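Local coordinates for protein NRD1 (Saccharomyces cerevisiae, PDB 3CLJ) that binds the phosphorylated C-terminal domain of RNA polymerase II through its CTD-interacting domain, as part of the Nrd1-Nab3-Sen1 transcription termination complex, at residues L10-K14 against L45-Y49; Y72-T76 against C90-I94. One frame throughout, in Å; residues are numbered along the deposited sequence.

Contact 1: L10-K14 against L45-Y49; sequences LESFK and LIIDY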
loop_
_atom_site.group_PDB
_atom_site.type_symbol
_atom_site.label_atom_id
_atom_site.label_comp_id
_atom_site.label_asym_id
_atom_site.label_seq_id
_atom_site.Cartn_x
_atom_site.Cartn_y
_atom_site.Cartn_z
ATOM N N LEU A 10 -13.264 0.224 0.525
ATOM C CA LEU A 10 -12.197 -0.757 0.497
ATOM C C LEU A 10 -12.686 -2.200 0.154
ATOM O O LEU A 10 -12.164 -2.815 -0.802
ATOM C CB LEU A 10 -11.324 -0.703 1.770
ATOM C CG LEU A 10 -10.126 -1.666 1.700
ATOM C CD1 LEU A 10 -8.999 -1.341 0.676
ATOM C CD2 LEU A 10 -9.584 -1.761 3.015
ATOM N N GLU A 11 -13.648 -2.735 0.917
ATOM C CA GLU A 11 -14.223 -4.014 0.591
ATOM C C GLU A 11 -14.688 -4.146 -0.879
ATOM O O GLU A 11 -14.608 -5.251 -1.448
ATOM C CB GLU A 11 -15.400 -4.387 1.563
ATOM C CG GLU A 11 -14.971 -4.695 2.999
ATOM C CD GLU A 11 -16.078 -4.598 4.031
ATOM O OE1 GLU A 11 -17.180 -4.048 3.753
ATOM O OE2 GLU A 11 -15.836 -5.078 5.156
ATOM N N SER A 12 -15.201 -3.069 -1.497
ATOM C CA SER A 12 -15.709 -3.146 -2.867
ATOM C C SER A 12 -14.640 -3.470 -3.947
ATOM O O SER A 12 -14.996 -3.785 -5.081
ATOM C CB SER A 12 -16.498 -1.889 -3.258
ATOM O OG SER A 12 -15.627 -0.773 -3.379
ATOM N N PHE A 13 -13.356 -3.385 -3.602
ATOM C CA PHE A 13 -12.256 -3.704 -4.538
ATOM C C PHE A 13 -12.293 -5.165 -4.977
ATOM O O PHE A 13 -11.739 -5.535 -6.024
ATOM C CB PHE A 13 -10.899 -3.343 -3.948
ATOM C CG PHE A 13 -10.497 -1.882 -4.157
ATOM C CD1 PHE A 13 -11.096 -0.851 -3.383
ATOM C CD2 PHE A 13 -9.514 -1.533 -5.105
ATOM C CE1 PHE A 13 -10.757 0.467 -3.535
ATOM C CE2 PHE A 13 -9.135 -0.154 -5.287
ATOM C CZ PHE A 13 -9.770 0.852 -4.499
ATOM N N LYS A 14 -12.984 -5.995 -4.186
ATOM C CA LYS A 14 -13.265 -7.402 -4.519
ATOM C C LYS A 14 -14.252 -7.543 -5.672
ATOM O O LYS A 14 -14.177 -8.490 -6.466
ATOM C CB LYS A 14 -13.738 -8.145 -3.278
ATOM C CG LYS A 14 -12.713 -8.070 -2.111
ATOM C CD LYS A 14 -13.252 -8.683 -0.795
ATOM C CE LYS A 14 -14.065 -7.660 0.029
ATOM N NZ LYS A 14 -15.331 -8.189 0.772
ATOM N N LEU A 45 -6.382 -1.712 8.265
ATOM C CA LEU A 45 -7.268 -2.209 7.225
ATOM C C LEU A 45 -6.641 -2.409 5.847
ATOM O O LEU A 45 -6.882 -3.444 5.213
ATOM C CB LEU A 45 -8.595 -1.442 7.159
ATOM C CG LEU A 45 -9.672 -1.996 6.195
ATOM C CD1 LEU A 45 -10.070 -3.487 6.508
ATOM C CD2 LEU A 45 -10.963 -1.094 6.182
ATOM N N ILE A 46 -5.828 -1.449 5.382
ATOM C CA ILE A 46 -5.239 -1.550 4.057
ATOM C C ILE A 46 -4.125 -2.597 4.035
ATOM O O ILE A 46 -3.901 -3.223 3.020
ATOM C CB ILE A 46 -4.841 -0.145 3.434
ATOM C CG1 ILE A 46 -3.554 0.453 4.046
ATOM C CG2 ILE A 46 -6.084 0.820 3.436
ATOM C CD1 ILE A 46 -3.065 1.779 3.395
ATOM N N ILE A 47 -3.425 -2.741 5.146
ATOM C CA ILE A 47 -2.452 -3.846 5.365
ATOM C C ILE A 47 -3.143 -5.202 5.237
ATOM O O ILE A 47 -2.679 -6.103 4.521
ATOM C CB ILE A 47 -1.739 -3.715 6.736
ATOM C CG1 ILE A 47 -0.766 -2.502 6.703
ATOM C CG2 ILE A 47 -0.943 -4.984 7.057
ATOM C CD1 ILE A 47 -0.146 -2.135 8.048
ATOM N N ASP A 48 -4.277 -5.326 5.920
ATOM C CA ASP A 48 -5.033 -6.560 5.957
ATOM C C ASP A 48 -5.708 -6.845 4.611
ATOM O O ASP A 48 -5.858 -8.004 4.209
ATOM C CB ASP A 48 -6.036 -6.497 7.121
ATOM C CG ASP A 48 -5.345 -6.616 8.499
ATOM O OD1 ASP A 48 -4.189 -7.087 8.560
ATOM O OD2 ASP A 48 -5.972 -6.327 9.560
ATOM N N TYR A 49 -6.137 -5.791 3.929
ATOM C CA TYR A 49 -6.676 -5.957 2.601
ATOM C C TYR A 49 -5.593 -6.598 1.683
ATOM O O TYR A 49 -5.867 -7.538 0.945
ATOM C CB TYR A 49 -7.128 -4.595 2.014
ATOM C CG TYR A 49 -7.580 -4.794 0.608
ATOM C CD1 TYR A 49 -8.793 -5.472 0.342
ATOM C CD2 TYR A 49 -6.770 -4.402 -0.471
ATOM C CE1 TYR A 49 -9.207 -5.698 -0.989
ATOM C CE2 TYR A 49 -7.174 -4.585 -1.768
ATOM C CZ TYR A 49 -8.369 -5.290 -2.028
ATOM O OH TYR A 49 -8.748 -5.538 -3.332
#
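Leu10 lies over one face of the Tyr49 ring, and this methyl-on-ring contact is the centre of the packing between residues 10-14 and 45-49. Its CD1 sits 4.1 Å from the centroid of the Tyr49 ring and 24° off the normal, a CH-pi contact displaced toward the CB end of the ring, where Leu10 CD1 is 3.7 Å from Tyr49 CG. The other methyl, CD2, turns to the preceding turn of helix 39-52: it meets the branched end of Leu45 tip to tip and comes within 4.4 Å of Ile46 CG2. Leu10 thus divides its two methyls between the tyrosine ring and the aliphatic side chains one turn before it.

Tyr49 in turn reaches across to the 3-10 turn at Phe13. With CG anti to the backbone N (chi1 176°), the ring extends from its helix past Leu10 to Phe13, whose side chain it meets at about a right angle. There Tyr49 CZ lies 3.7 Å from Phe13 CB, while the Phe13 ring itself leads away to pack on Arg24, Ile25 and Leu28 of helix 22-34. Lys14 closes the border of the contact, its CG near the plane of the Tyr49 ring, at the edge, 4.4 Å from Tyr49 CE1. No hydrogen bond joins the two segments.

Ile64 of helix 58-77 touches both Leu10 and Tyr49, so their pairing continues into the interior. This is apolar helix packing typical of the all-helical CID fold, with the N-terminal helix and the turn after it laid against helix 39-52.

Contact 2: Y72-T76 against C90-I94; sequences YLDET and CAHAI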
loop_
_atom_site.group_PDB
_atom_site.type_symbol
_atom_site.label_atom_id
_atom_site.label_comp_id
_atom_site.label_asym_id
_atom_site.label_seq_id
_atom_site.Cartn_x
_atom_site.Cartn_y
_atom_site.Cartn_z
ATOM N N TYR A 72 0.925 10.519 2.574
ATOM C CA TYR A 72 1.316 10.733 3.970
ATOM C C TYR A 72 2.751 11.194 4.047
ATOM O O TYR A 72 3.069 12.067 4.843
ATOM C CB TYR A 72 1.119 9.428 4.755
ATOM C CG TYR A 72 -0.268 9.256 5.338
ATOM C CD1 TYR A 72 -1.312 10.110 4.997
ATOM C CD2 TYR A 72 -0.551 8.193 6.191
ATOM C CE1 TYR A 72 -2.609 9.943 5.548
ATOM C CE2 TYR A 72 -1.858 8.030 6.760
ATOM C CZ TYR A 72 -2.879 8.906 6.451
ATOM O OH TYR A 72 -4.158 8.773 7.046
ATOM N N LEU A 73 3.606 10.576 3.223
ATOM C CA LEU A 73 5.029 10.948 3.062
ATOM C C LEU A 73 5.169 12.389 2.635
ATOM O O LEU A 73 6.096 13.083 3.078
ATOM C CB LEU A 73 5.783 10.019 2.070
ATOM C CG LEU A 73 7.292 10.252 1.855
ATOM C CD1 LEU A 73 8.071 10.141 3.179
ATOM C CD2 LEU A 73 7.905 9.351 0.793
ATOM N N ASP A 74 4.254 12.867 1.794
ATOM C CA ASP A 74 4.243 14.305 1.512
ATOM C C ASP A 74 3.832 15.199 2.679
ATOM O O ASP A 74 4.389 16.268 2.827
ATOM C CB ASP A 74 3.404 14.637 0.288
ATOM C CG ASP A 74 4.140 14.368 -0.989
ATOM O OD1 ASP A 74 5.419 14.370 -0.972
ATOM O OD2 ASP A 74 3.428 14.141 -2.002
ATOM N N GLU A 75 2.849 14.776 3.473
ATOM C CA GLU A 75 2.415 15.523 4.653
ATOM C C GLU A 75 3.527 15.650 5.710
ATOM O O GLU A 75 3.700 16.694 6.336
ATOM C CB GLU A 75 1.199 14.863 5.279
ATOM C CG GLU A 75 -0.068 15.091 4.547
ATOM C CD GLU A 75 -0.477 16.547 4.502
ATOM O OE1 GLU A 75 -0.415 17.228 5.555
ATOM O OE2 GLU A 75 -0.865 17.007 3.403
ATOM N N THR A 76 4.244 14.548 5.897
ATOM C CA THR A 76 5.480 14.450 6.647
ATOM C C THR A 76 6.528 15.499 6.231
ATOM O O THR A 76 7.146 16.138 7.098
ATOM C CB THR A 76 6.000 13.004 6.520
ATOM O OG1 THR A 76 5.556 12.267 7.656
ATOM C CG2 THR A 76 7.530 12.918 6.400
ATOM N N CYS A 90 1.065 10.887 10.424
ATOM C CA CYS A 90 1.618 10.343 9.186
ATOM C C CYS A 90 2.924 9.573 9.383
ATOM O O CYS A 90 3.176 8.612 8.680
ATOM C CB CYS A 90 1.857 11.451 8.144
ATOM S SG CYS A 90 0.397 12.385 7.644
ATOM N N ALA A 91 3.761 10.017 10.308
ATOM C CA ALA A 91 5.029 9.349 10.573
ATOM C C ALA A 91 4.805 7.915 11.084
ATOM O O ALA A 91 5.458 6.982 10.627
ATOM C CB ALA A 91 5.848 10.156 11.566
ATOM N N HIS A 92 3.863 7.759 12.007
ATOM C CA HIS A 92 3.505 6.460 12.581
ATOM C C HIS A 92 2.906 5.545 11.481
ATOM O O HIS A 92 3.306 4.381 11.345
ATOM C CB HIS A 92 2.530 6.668 13.741
ATOM C CG HIS A 92 2.081 5.399 14.387
ATOM N ND1 HIS A 92 0.811 4.881 14.214
ATOM C CD2 HIS A 92 2.734 4.538 15.204
ATOM C CE1 HIS A 92 0.707 3.750 14.889
ATOM N NE2 HIS A 92 1.854 3.526 15.507
ATOM N N ALA A 93 1.967 6.093 10.710
ATOM C CA ALA A 93 1.348 5.372 9.604
ATOM C C ALA A 93 2.412 4.772 8.688
ATOM O O ALA A 93 2.337 3.582 8.352
ATOM C CB ALA A 93 0.390 6.285 8.822
ATOM N N ILE A 94 3.398 5.594 8.290
ATOM C CA ILE A 94 4.481 5.164 7.388
ATOM C C ILE A 94 5.396 4.149 8.075
ATOM O O ILE A 94 5.919 3.260 7.421
ATOM C CB ILE A 94 5.321 6.384 6.869
ATOM C CG1 ILE A 94 4.477 7.244 5.909
ATOM C CG2 ILE A 94 6.574 5.923 6.111
ATOM C CD1 ILE A 94 5.051 8.667 5.767
#
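Tyr72 and Cys90 bring together two helices of the all-helical CID fold, 58-77 and 90-111, whose local axes approach to 9.0 Å and run at 138°, nearer antiparallel than parallel. The aromatic contacts use two sides of the Tyr72 ring. Cys90 SG stands over one face, 4.2 Å from the centroid of the Tyr72 ring and 27° off the normal, a sulfur-aromatic contact, while the methyl of Ala93 abuts the ring edge, with its CB 3.4 Å from Tyr72 CD2. The polar end of the ring is bound outside the two segments, its OH hydrogen-bonded to Ala32 O.

Replacing Tyr72 with an alanine would probably open a gap beside Cys90 and Ala93 and leave the Ala32 carbonyl without this partner.

The aliphatic contacts centre on Ile94. Its CG1 is turned toward helix 58-77, and the extended chain (chi2 160°) sets Ile94 CD1 on the Leu73 backbone, 3.5 Å from Leu73 N, beside the CB atoms of Tyr72 and Leu73. Thr76 OG1 also meets helix 90-111 by van der Waals contact, 3.8 Å from Cys90 CB. Glu75 adds the base of its side chain, while its carboxylate leads away: Glu75 CB packs 3.5 Å from Cys90 SG.

In the fold
From the N terminus, helix 3-11 and the turn after it form the first side of contact 1. The chain then runs through helix 22-34 before helix 39-52 returns to close the contact, 31 residues on. Helix 58-77 follows, and contact 2 opens near its C-terminal end; a short, largely non-helical connection, with residues 80-83 not modelled, leads into helix 90-111, whose first turn closes the second loop. The contacts are therefore in series, neither nested nor crossed, with centres about 20 Å apart. Helix 39-52 links them spatially: Ile47 packs against helix 90-111, and Ile43 touches Ala93. Contact 1 joins the N-terminal helix to helix 39-52, and contact 2 joins two consecutive long helices.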